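Local coordinates for protein glycerol kinase, putative (Plasmodium falciparum, PDB 2W40) that probably phosphorylates glycerol at the expense of ATP to give sn-glycerol 3-phosphate, as a member of the FGGY family of sugar kinases, at residues 180-185 against 215-220; 85-90 against 165-170. All blocks are in the same frame, centred on the assembly; numbering follows the deposited sequence.

Contact 1 of 2, residues 180-185 against 215-220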
ATOM      1  N   CYS C 180      33.905  26.138 -15.098  1.00  8.95           N
ATOM      2  CA  CYS C 180      33.646  25.330 -13.929  1.00  9.02           C
ATOM      3  C   CYS C 180      33.361  26.281 -12.755  1.00  8.44           C
ATOM      4  O   CYS C 180      34.284  26.836 -12.054  1.00 10.17           O
ATOM      5  CB  CYS C 180      34.890  24.481 -13.596  1.00  8.83           C
ATOM      6  SG  CYS C 180      35.219  23.126 -14.778  1.00 12.41           S
ATOM      7  N   TYR C 181      32.053  26.432 -12.533  1.00  7.60           N
ATOM      8  CA  TYR C 181      31.561  27.305 -11.521  1.00  6.52           C
ATOM      9  C   TYR C 181      30.437  26.672 -10.756  1.00  7.15           C
ATOM     10  O   TYR C 181      29.676  25.892 -11.260  1.00  7.89           O
ATOM     11  CB  TYR C 181      30.986  28.617 -12.121  1.00  7.44           C
ATOM     12  CG  TYR C 181      31.972  29.519 -12.776  1.00  8.92           C
ATOM     13  CD1 TYR C 181      33.043  29.983 -12.102  1.00 11.13           C
ATOM     14  CD2 TYR C 181      31.721  30.039 -14.024  1.00  8.32           C
ATOM     15  CE1 TYR C 181      33.923  30.887 -12.662  1.00  9.71           C
ATOM     16  CE2 TYR C 181      32.596  30.946 -14.612  1.00  9.67           C
ATOM     17  CZ  TYR C 181      33.704  31.365 -13.917  1.00  9.52           C
ATOM     18  OH  TYR C 181      34.557  32.294 -14.454  1.00 14.14           O
ATOM     19  N   THR C 182      30.306  27.141  -9.534  1.00  7.50           N
ATOM     20  CA  THR C 182      29.104  26.952  -8.749  1.00  7.43           C
ATOM     21  C   THR C 182      28.777  28.282  -8.064  1.00  7.89           C
ATOM     22  O   THR C 182      29.424  29.288  -8.290  1.00  9.87           O
ATOM     23  CB  THR C 182      29.208  25.790  -7.684  1.00  7.27           C
ATOM     24  OG1 THR C 182      27.885  25.443  -7.221  1.00  8.03           O
ATOM     25  CG2 THR C 182      30.197  26.107  -6.553  1.00  8.66           C
ATOM     26  N   ASP C 183      27.703  28.240  -7.329  1.00  8.77           N
ATOM     27  CA  ASP C 183      27.266  29.395  -6.522  1.00  7.49           C
ATOM     28  C   ASP C 183      27.168  29.010  -5.071  1.00  7.46           C
ATOM     29  O   ASP C 183      27.130  27.814  -4.702  1.00  8.33           O
ATOM     30  CB  ASP C 183      25.965  29.963  -7.025  1.00  8.22           C
ATOM     31  CG  ASP C 183      24.814  29.087  -6.661  1.00  7.60           C
ATOM     32  OD1 ASP C 183      24.499  28.162  -7.444  1.00 11.92           O
ATOM     33  OD2 ASP C 183      24.265  29.239  -5.548  1.00 10.89           O
ATOM     34  N   VAL C 184      27.233  30.010  -4.200  1.00  7.14           N
ATOM     35  CA  VAL C 184      27.258  29.747  -2.759  1.00  8.83           C
ATOM     36  C   VAL C 184      26.079  28.911  -2.214  1.00  7.88           C
ATOM     37  O   VAL C 184      26.232  28.133  -1.259  1.00  9.94           O
ATOM     38  CB  VAL C 184      27.264  31.073  -1.960  1.00 11.87           C
ATOM     39  CG1 VAL C 184      28.558  31.872  -2.059  1.00 14.67           C
ATOM     40  CG2 VAL C 184      26.085  31.942  -2.335  1.00 10.85           C
ATOM     41  N   THR C 185      24.904  29.010  -2.798  1.00  9.05           N
ATOM     42  CA  THR C 185      23.758  28.192  -2.374  1.00  8.52           C
ATOM     43  C   THR C 185      23.921  26.692  -2.707  1.00  7.37           C
ATOM     44  O   THR C 185      23.781  25.850  -1.802  1.00 10.30           O
ATOM     45  CB  THR C 185      22.394  28.722  -2.829  1.00  6.66           C
ATOM     46  OG1 THR C 185      22.230  28.570  -4.262  1.00  9.38           O
ATOM     47  CG2 THR C 185      22.244  30.195  -2.380  1.00  8.37           C
ATOM     48  N   VAL C 215      39.544  19.805  -8.430  1.00  9.71           N
ATOM     49  CA  VAL C 215      38.391  19.254  -9.132  1.00  9.38           C
ATOM     50  C   VAL C 215      37.100  19.950  -8.804  1.00  8.73           C
ATOM     51  O   VAL C 215      36.119  19.701  -9.442  1.00  9.09           O
ATOM     52  CB  VAL C 215      38.269  17.737  -8.895  1.00  8.85           C
ATOM     53  CG1 VAL C 215      39.617  17.026  -9.303  1.00 11.53           C
ATOM     54  CG2 VAL C 215      37.815  17.448  -7.462  1.00  9.40           C
ATOM     55  N   LEU C 216      37.110  20.782  -7.740  1.00  8.42           N
ATOM     56  CA  LEU C 216      35.950  21.545  -7.302  1.00  7.60           C
ATOM     57  C   LEU C 216      35.884  22.878  -8.037  1.00  8.01           C
ATOM     58  O   LEU C 216      36.888  23.562  -8.192  1.00  9.08           O
ATOM     59  CB  LEU C 216      35.930  21.677  -5.805  1.00 11.07           C
ATOM     60  CG  LEU C 216      35.859  20.368  -5.007  1.00  9.41           C
ATOM     61  CD1 LEU C 216      36.305  20.672  -3.535  1.00 13.59           C
ATOM     62  CD2 LEU C 216      34.494  19.801  -5.038  1.00  9.59           C
ATOM     63  N   PRO C 217      34.683  23.253  -8.454  1.00  8.45           N
ATOM     64  CA  PRO C 217      34.515  24.524  -9.161  1.00  8.57           C
ATOM     65  C   PRO C 217      34.588  25.724  -8.256  1.00 10.18           C
ATOM     66  O   PRO C 217      34.267  25.630  -7.085  1.00  8.94           O
ATOM     67  CB  PRO C 217      33.095  24.354  -9.780  1.00 10.30           C
ATOM     68  CG  PRO C 217      32.333  23.532  -8.724  1.00  8.90           C
ATOM     69  CD  PRO C 217      33.427  22.508  -8.294  1.00  8.71           C
ATOM     70  N   GLU C 218      34.912  26.866  -8.850  1.00 10.12           N
ATOM     71  CA  GLU C 218      34.985  28.113  -8.107  1.00  9.03           C
ATOM     72  C   GLU C 218      33.594  28.509  -7.589  1.00  8.00           C
ATOM     73  O   GLU C 218      32.666  28.504  -8.403  1.00  8.07           O
ATOM     74  CB  GLU C 218      35.498  29.260  -8.986  1.00  8.49           C
ATOM     75  CG  GLU C 218      35.630  30.580  -8.226  1.00 12.09           C
ATOM     76  CD  GLU C 218      36.050  31.734  -9.151  1.00 15.20           C
ATOM     77  OE1 GLU C 218      36.597  31.453 -10.263  1.00 19.39           O
ATOM     78  OE2 GLU C 218      35.860  32.904  -8.734  1.00 17.29           O
ATOM     79  N   ILE C 219      33.519  28.926  -6.346  1.00  7.29           N
ATOM     80  CA  ILE C 219      32.239  29.341  -5.696  1.00  7.59           C
ATOM     81  C   ILE C 219      31.996  30.858  -5.979  1.00  7.85           C
ATOM     82  O   ILE C 219      32.846  31.704  -5.658  1.00  9.65           O
ATOM     83  CB  ILE C 219      32.228  29.086  -4.168  1.00  7.80           C
ATOM     84  CG1 ILE C 219      32.472  27.580  -3.880  1.00  8.19           C
ATOM     85  CG2 ILE C 219      30.900  29.554  -3.488  1.00  9.67           C
ATOM     86  CD1 ILE C 219      32.705  27.299  -2.438  1.00  8.84           C
ATOM     87  N   LYS C 220      30.899  31.119  -6.674  1.00  8.67           N
ATOM     88  CA  LYS C 220      30.541  32.461  -7.108  1.00  8.09           C
ATOM     89  C   LYS C 220      29.365  32.988  -6.311  1.00  8.24           C
ATOM     90  O   LYS C 220      28.620  32.255  -5.722  1.00  8.60           O
ATOM     91  CB  LYS C 220      30.117  32.452  -8.577  1.00  9.06           C
ATOM     92  CG  LYS C 220      31.221  31.940  -9.556  1.00 12.06           C
ATOM     93  CD  LYS C 220      32.018  32.952 -10.115  1.00 12.95           C
ATOM     94  CE  LYS C 220      31.493  33.396 -11.456  1.00 13.01           C
ATOM     95  NZ  LYS C 220      32.287  34.633 -11.811  1.00 15.18           N
TER
HETATM   96  O   HOH W   1      36.734  26.897 -11.355  1.00 16.15           O
HETATM   97  O   HOH W   2      35.091  34.308 -12.694  1.00 24.14           O
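The ring of Tyr181 carries the last methylene, CE, of Lys220 over one face and the carboxylate of Glu218 at its edge. Strands 181-183 and 218-220 form a two-stranded parallel sheet, and all three side chains lie on the same face of it. Lys220 CE sits over the middle of the ring, 3.7 Å from its centroid, a CH-pi contact; NZ follows over the same face at 4.5 Å from the centroid, as a cation-pi partner. The lysine gets there by bending at both chi2 and chi3 (each -94°), which folds the chain back across the tyrosine. NZ is also hydrogen-bonded to Ser224 OG and Asn225 O, and through a water to Tyr181 OH, so hydrogen bonds as well as the ring hold the ammonium in place. Glu218 OE1 lies in the ring plane, 3.6 Å from Tyr181 CE1, with the carboxylate turned 72° from the ring. On the opposite face of the sheet, Thr182 CG2 runs alongside Ile219 CG1, and Trp200 packs against both residues. The backbone bonds include a nearly straight one, Thr182 N to Glu218 O at 3.0 Å. Where the first strand passes into helix 184-187, Asp183 is the N-cap, its OD2 accepting a weak capping bond from Thr185 N, while Val184 N still donates to Lys220 O at 3.0 Å.

Contact 2 of 2, residues 85-90 against 165-170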
ATOM      1  N   ARG C  85      19.075  20.545  -6.235  1.00  6.51           N
ATOM      2  CA  ARG C  85      20.294  20.640  -5.473  1.00  6.04           C
ATOM      3  C   ARG C  85      20.813  19.185  -5.154  1.00  6.47           C
ATOM      4  O   ARG C  85      20.059  18.221  -5.383  1.00  5.84           O
ATOM      5  CB  ARG C  85      20.042  21.434  -4.239  1.00  7.50           C
ATOM      6  CG  ARG C  85      19.554  22.876  -4.521  1.00  6.85           C
ATOM      7  CD  ARG C  85      19.051  23.661  -3.256  1.00  8.11           C
ATOM      8  NE  ARG C  85      17.985  22.887  -2.671  1.00  7.14           N
ATOM      9  CZ  ARG C  85      17.520  23.046  -1.431  1.00 10.34           C
ATOM     10  NH1 ARG C  85      17.938  24.072  -0.688  1.00 10.56           N
ATOM     11  NH2 ARG C  85      16.697  22.151  -0.905  1.00  7.44           N
ATOM     12  N   GLU C  86      22.027  19.097  -4.574  1.00  6.04           N
ATOM     13  CA  GLU C  86      22.657  17.908  -4.007  1.00  5.65           C
ATOM     14  C   GLU C  86      23.058  16.850  -5.053  1.00  4.26           C
ATOM     15  O   GLU C  86      24.074  16.219  -4.939  1.00  7.47           O
ATOM     16  CB  GLU C  86      21.857  17.266  -2.908  1.00  6.42           C
ATOM     17  CG  GLU C  86      21.599  18.141  -1.664  1.00  6.37           C
ATOM     18  CD  GLU C  86      20.306  18.954  -1.725  1.00 10.75           C
ATOM     19  OE1 GLU C  86      19.412  18.631  -2.550  1.00  8.68           O
ATOM     20  OE2 GLU C  86      20.146  19.912  -0.923  1.00  8.89           O
ATOM     21  N   THR C  87      22.202  16.660  -6.027  1.00  5.57           N
ATOM     22  CA  THR C  87      22.443  15.744  -7.136  1.00  6.27           C
ATOM     23  C   THR C  87      23.844  16.067  -7.672  1.00  6.18           C
ATOM     24  O   THR C  87      24.207  17.219  -7.864  1.00  6.95           O
ATOM     25  CB  THR C  87      21.398  15.976  -8.210  1.00  5.43           C
ATOM     26  OG1 THR C  87      20.120  15.617  -7.652  1.00  6.69           O
ATOM     27  CG2 THR C  87      21.703  15.131  -9.481  1.00  6.93           C
ATOM     28  N   VAL C  88      24.617  14.991  -7.908  1.00  6.45           N
ATOM     29  CA  VAL C  88      26.063  15.153  -8.206  1.00  6.51           C
ATOM     30  C   VAL C  88      26.439  14.286  -9.430  1.00  5.73           C
ATOM     31  O   VAL C  88      25.977  13.133  -9.591  1.00  7.44           O
ATOM     32  CB  VAL C  88      26.985  14.944  -6.962  1.00  6.66           C
ATOM     33  CG1 VAL C  88      26.872  13.505  -6.495  1.00  8.32           C
ATOM     34  CG2 VAL C  88      28.426  15.359  -7.254  1.00  7.39           C
ATOM     35  N   ILE C  89      27.299  14.897 -10.229  1.00  6.66           N
ATOM     36  CA  ILE C  89      27.906  14.229 -11.439  1.00  7.24           C
ATOM     37  C   ILE C  89      29.432  14.487 -11.306  1.00  5.98           C
ATOM     38  O   ILE C  89      29.889  15.567 -10.948  1.00  6.66           O
ATOM     39  CB  ILE C  89      27.379  14.767 -12.781  1.00  8.43           C
ATOM     40  CG1 ILE C  89      25.847  14.690 -12.871  1.00  9.64           C
ATOM     41  CG2 ILE C  89      27.986  14.017 -14.011  1.00  8.35           C
ATOM     42  CD1 ILE C  89      25.401  15.864 -13.749  1.00 11.91           C
ATOM     43  N   ILE C  90      30.188  13.453 -11.646  1.00  5.75           N
ATOM     44  CA  ILE C  90      31.658  13.543 -11.761  1.00  7.46           C
ATOM     45  C   ILE C  90      31.941  13.227 -13.265  1.00  6.79           C
ATOM     46  O   ILE C  90      31.490  12.186 -13.841  1.00  7.80           O
ATOM     47  CB  ILE C  90      32.441  12.603 -10.813  1.00  7.95           C
ATOM     48  CG1 ILE C  90      31.981  12.852  -9.365  1.00 10.36           C
ATOM     49  CG2 ILE C  90      33.976  12.765 -10.944  1.00  7.93           C
ATOM     50  CD1 ILE C  90      32.649  11.983  -8.277  1.00 10.25           C
ATOM     51  N   GLY C 165      30.686  18.111  -9.830  1.00  8.62           N
ATOM     52  CA  GLY C 165      29.718  19.200  -9.902  1.00  7.17           C
ATOM     53  C   GLY C 165      28.280  18.861  -9.608  1.00  6.71           C
ATOM     54  O   GLY C 165      27.793  17.769  -9.923  1.00  7.64           O
ATOM     55  N   ASN C 166      27.597  19.838  -9.019  1.00  4.99           N
ATOM     56  CA  ASN C 166      26.184  19.776  -8.988  1.00  6.28           C
ATOM     57  C   ASN C 166      25.552  20.095 -10.371  1.00  5.72           C
ATOM     58  O   ASN C 166      26.242  20.412 -11.291  1.00  5.46           O
ATOM     59  CB  ASN C 166      25.625  20.644  -7.907  1.00  5.86           C
ATOM     60  CG  ASN C 166      26.002  20.226  -6.440  1.00  6.75           C
ATOM     61  OD1 ASN C 166      26.390  21.120  -5.651  1.00 10.97           O
ATOM     62  ND2 ASN C 166      25.900  18.931  -6.064  1.00  8.32           N
ATOM     63  N   ILE C 167      24.233  20.074 -10.490  1.00  5.69           N
ATOM     64  CA  ILE C 167      23.601  20.188 -11.794  1.00  6.10           C
ATOM     65  C   ILE C 167      23.865  21.584 -12.421  1.00  5.26           C
ATOM     66  O   ILE C 167      24.050  21.728 -13.589  1.00  8.13           O
ATOM     67  CB  ILE C 167      22.099  19.898 -11.689  1.00  7.42           C
ATOM     68  CG1 ILE C 167      21.851  18.403 -11.427  1.00  8.55           C
ATOM     69  CG2 ILE C 167      21.281  20.448 -12.920  1.00  6.31           C
ATOM     70  CD1 ILE C 167      22.031  17.552 -12.680  1.00 10.32           C
ATOM     71  N   ASN C 168      23.924  22.609 -11.558  1.00  6.97           N
ATOM     72  CA  ASN C 168      24.250  23.923 -12.052  1.00  6.91           C
ATOM     73  C   ASN C 168      25.585  24.004 -12.731  1.00  5.76           C
ATOM     74  O   ASN C 168      25.706  24.546 -13.833  1.00  7.09           O
ATOM     75  CB  ASN C 168      24.230  24.979 -10.973  1.00  6.51           C
ATOM     76  CG  ASN C 168      25.162  24.704  -9.831  1.00  8.70           C
ATOM     77  OD1 ASN C 168      25.185  23.566  -9.307  1.00  9.61           O
ATOM     78  ND2 ASN C 168      25.842  25.745  -9.345  1.00  9.21           N
ATOM     79  N   THR C 169      26.608  23.396 -12.070  1.00  6.54           N
ATOM     80  CA  THR C 169      27.953  23.289 -12.614  1.00  7.53           C
ATOM     81  C   THR C 169      27.979  22.541 -13.956  1.00  7.27           C
ATOM     82  O   THR C 169      28.685  22.944 -14.930  1.00  8.48           O
ATOM     83  CB  THR C 169      28.886  22.672 -11.582  1.00  7.16           C
ATOM     84  OG1 THR C 169      28.787  23.416 -10.380  1.00  8.51           O
ATOM     85  CG2 THR C 169      30.380  22.690 -12.101  1.00  7.96           C
ATOM     86  N   TRP C 170      27.203  21.453 -14.021  1.00  6.42           N
ATOM     87  CA  TRP C 170      27.101  20.628 -15.208  1.00  6.18           C
ATOM     88  C   TRP C 170      26.512  21.505 -16.404  1.00  6.70           C
ATOM     89  O   TRP C 170      27.035  21.495 -17.536  1.00  7.51           O
ATOM     90  CB  TRP C 170      26.255  19.413 -14.892  1.00  7.36           C
ATOM     91  CG  TRP C 170      25.947  18.483 -16.018  1.00  6.35           C
ATOM     92  CD1 TRP C 170      24.695  18.183 -16.507  1.00  7.89           C
ATOM     93  CD2 TRP C 170      26.885  17.748 -16.846  1.00  7.47           C
ATOM     94  NE1 TRP C 170      24.793  17.271 -17.560  1.00  7.92           N
ATOM     95  CE2 TRP C 170      26.112  17.013 -17.814  1.00  6.90           C
ATOM     96  CE3 TRP C 170      28.285  17.673 -16.875  1.00  6.19           C
ATOM     97  CZ2 TRP C 170      26.694  16.151 -18.755  1.00  9.09           C
ATOM     98  CZ3 TRP C 170      28.874  16.836 -17.799  1.00  7.24           C
ATOM     99  CH2 TRP C 170      28.088  16.069 -18.740  1.00 10.66           C
TER
HETATM  100  O   HOH W   3      22.637  19.469  -8.152  1.00  5.62           O
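Thr87 O is gripped by two donors: Asn166 ND2 at 3.0 Å and a water whose oxygen lies 2.8 Å from Thr87 O. The amide N-H comes from well above the carbonyl plane, 52° out of it, and ND2 is also hydrogen-bonded to Ser139 OG. The water accepts in turn from Ile167 N, in the first turn of helix 167-176, and so ties that helix start to the carbonyl. Asn166 holds the N-cap position, yet its side chain serves the neighbouring segment: with CG beside its own backbone N (chi1 -64°), the amide reaches across to Thr87. Two residues after Thr87, Ile89 joins Gly165 in an antiparallel hydrogen-bonded pair, Ile89 N to Gly165 O and Gly165 N to Ile89 O, both nearly straight. Side chains of Thr87 and Ile89 add an apolar part. Ile89 CD1 rests over one face of the Trp170 indole, 3.5 Å from Trp170 CG and displaced toward the rim, while the same methyl meets Ile167 CD1 at 3.9 Å. Trp170 NE1 is hydrogen-bonded to Pro49 O, which restrains the ring's rotation. Thr87 CG2 packs on Ile167 CG1 at 3.8 Å. Ahead of the strand, Glu86 OE1 and Arg85 N are hydrogen-bonded to a bound glycerol, and Glu86 OE2 forms a salt bridge with Arg189. A short antiparallel strand pair, one strand running straight into a helix, thus borders the glycerol pocket in the N-terminal domain of this FGGY kinase.

Helix 167-176 joins the two contacts: it begins in contact 2 and leads along the chain to strand 181-183 of contact 1; the centres of the two contacts are about 10 Å apart. Residues of its first turn bond to that strand through two probable hydrogen bonds, Thr169 OG1 with Tyr181 O at 2.8 Å and Asn168 ND2 with Thr182 OG1 at 3.0 Å. The small parallel sheet is therefore tied to the same helix start that meets residues 85-90. Their relation to the ligand differs: the side chain of Glu86 in contact 2 comes within about 3 Å of a bound glycerol, whereas that of Lys220 in contact 1 stays about 8 Å from one.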